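Local coordinates for protein adenylyltransferase and sulfurtransferase uba4 (Chaetomium thermophilum, PDB 6YUB) that probably activates a ubiquitin-like sulfur-carrier protein by ATP-dependent adenylation and then thiolates it, serving tRNA wobble-uridine thiolation and molybdenum cofactor synthesis, at residues T289-G292 against I293-G296. Residues are numbered along the deposited sequence; the frame is centred on the assembly and turned at random.
Sequences TLDG and IKSG
In D291 and K294 the CG atom stands opposite the carbonyl carbon (chi1 -69° and -80°), and a bend at chi3 of K294 (49°) swings CE and NZ outward, in the direction of the aspartate side chain. The two side chains run alongside each other, and K294 NZ lies 3.4 Å from D291 OD1, a long salt bridge with a weak hydrogen bond; the aliphatic part of K294 passes over the L290 carbonyl, CD lying 3.5 Å from L290 O. The short helix 290-294 is a worked example of capping at both ends. At the start, T289 is the N-cap, its OG1 accepting from G292 N at 3.0 Å, while I293 N and K294 N make the regular bonds to T289 O and L290 O. At the finish, D291 O is gripped twice by S295, by a 2.8 Å bond from OG and a weak one from N. S295 N also hydrogen-bonds to G292 O at 2.9 Å, from well above the carbonyl plane. G296, the C-prime residue of a Schellman motif, ends the helix with its positive phi, its N bonding weakly to I293 O. On the surface of the ThiF-family domain, the helix packs buried I293 against L140 and L147, and L290 against L147 and L148, of helix 135-148.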
ATOM      1  N   THR B 289      29.318 -14.214 -16.113  1.00 44.20           N
ATOM      2  CA  THR B 289      30.411 -14.275 -15.157  1.00 41.22           C
ATOM      3  C   THR B 289      30.674 -12.884 -14.598  1.00 35.95           C
ATOM      4  O   THR B 289      30.277 -11.874 -15.181  1.00 31.90           O
ATOM      5  CB  THR B 289      31.700 -14.827 -15.793  1.00 46.40           C
ATOM      6  OG1 THR B 289      32.199 -13.891 -16.758  1.00 47.20           O
ATOM      7  CG2 THR B 289      31.438 -16.163 -16.479  1.00 45.78           C
ATOM      8  N   LEU B 290      31.360 -12.847 -13.453  1.00 33.79           N
ATOM      9  CA  LEU B 290      31.744 -11.569 -12.858  1.00 34.86           C
ATOM     10  C   LEU B 290      32.734 -10.824 -13.746  1.00 36.02           C
ATOM     11  O   LEU B 290      32.652  -9.597 -13.881  1.00 31.52           O
ATOM     12  CB  LEU B 290      32.335 -11.799 -11.469  1.00 33.83           C
ATOM     13  CG  LEU B 290      31.348 -12.325 -10.423  1.00 34.06           C
ATOM     14  CD1 LEU B 290      32.077 -12.877  -9.210  1.00 36.40           C
ATOM     15  CD2 LEU B 290      30.377 -11.230 -10.013  1.00 32.39           C
ATOM     16  N   ASP B 291      33.670 -11.551 -14.371  1.00 41.70           N
ATOM     17  CA  ASP B 291      34.595 -10.922 -15.308  1.00 43.64           C
ATOM     18  C   ASP B 291      33.847 -10.304 -16.482  1.00 42.51           C
ATOM     19  O   ASP B 291      34.161  -9.186 -16.910  1.00 44.86           O
ATOM     20  CB  ASP B 291      35.614 -11.944 -15.816  1.00 50.37           C
ATOM     21  CG  ASP B 291      36.582 -12.387 -14.739  1.00 59.21           C
ATOM     22  OD1 ASP B 291      36.805 -11.617 -13.777  1.00 59.51           O
ATOM     23  OD2 ASP B 291      37.124 -13.506 -14.858  1.00 62.04           O
ATOM     24  N   GLY B 292      32.859 -11.018 -17.023  1.00 38.19           N
ATOM     25  CA  GLY B 292      32.107 -10.481 -18.143  1.00 35.79           C
ATOM     26  C   GLY B 292      31.394  -9.191 -17.791  1.00 34.18           C
ATOM     27  O   GLY B 292      31.455  -8.207 -18.534  1.00 34.79           O
ATOM     28  N   ILE B 293      30.705  -9.178 -16.650  1.00 31.98           N
ATOM     29  CA  ILE B 293      29.969  -7.985 -16.240  1.00 38.32           C
ATOM     30  C   ILE B 293      30.904  -6.788 -16.148  1.00 36.41           C
ATOM     31  O   ILE B 293      30.577  -5.688 -16.612  1.00 37.59           O
ATOM     32  CB  ILE B 293      29.238  -8.238 -14.906  1.00 35.57           C
ATOM     33  CG1 ILE B 293      28.034  -9.156 -15.141  1.00 41.27           C
ATOM     34  CG2 ILE B 293      28.814  -6.920 -14.274  1.00 33.89           C
ATOM     35  CD1 ILE B 293      27.387  -9.673 -13.868  1.00 38.96           C
ATOM     36  N   LYS B 294      32.086  -6.983 -15.559  1.00 45.23           N
ATOM     37  CA  LYS B 294      33.055  -5.896 -15.461  1.00 50.86           C
ATOM     38  C   LYS B 294      33.457  -5.372 -16.833  1.00 52.38           C
ATOM     39  O   LYS B 294      33.712  -4.171 -16.990  1.00 50.31           O
ATOM     40  CB  LYS B 294      34.304  -6.375 -14.720  1.00 50.46           C
ATOM     41  CG  LYS B 294      34.186  -6.421 -13.214  1.00 51.68           C
ATOM     42  CD  LYS B 294      35.121  -7.486 -12.619  1.00 52.59           C
ATOM     43  CE  LYS B 294      36.542  -7.384 -13.162  1.00 54.14           C
ATOM     44  NZ  LYS B 294      37.417  -8.470 -12.614  1.00 57.08           N
ATOM     45  N   SER B 295      33.521  -6.248 -17.833  1.00 42.62           N
ATOM     46  CA  SER B 295      34.067  -5.906 -19.137  1.00 43.52           C
ATOM     47  C   SER B 295      33.004  -5.481 -20.140  1.00 47.23           C
ATOM     48  O   SER B 295      33.328  -5.273 -21.312  1.00 52.09           O
ATOM     49  CB  SER B 295      34.851  -7.095 -19.699  1.00 46.08           C
ATOM     50  OG  SER B 295      35.703  -7.659 -18.716  1.00 49.89           O
ATOM     51  N   GLY B 296      31.754  -5.350 -19.716  1.00 48.59           N
ATOM     52  CA  GLY B 296      30.688  -4.964 -20.614  1.00 49.33           C
ATOM     53  C   GLY B 296      29.967  -6.100 -21.300  1.00 48.06           C
ATOM     54  O   GLY B 296      29.242  -5.852 -22.270  1.00 50.13           O
TER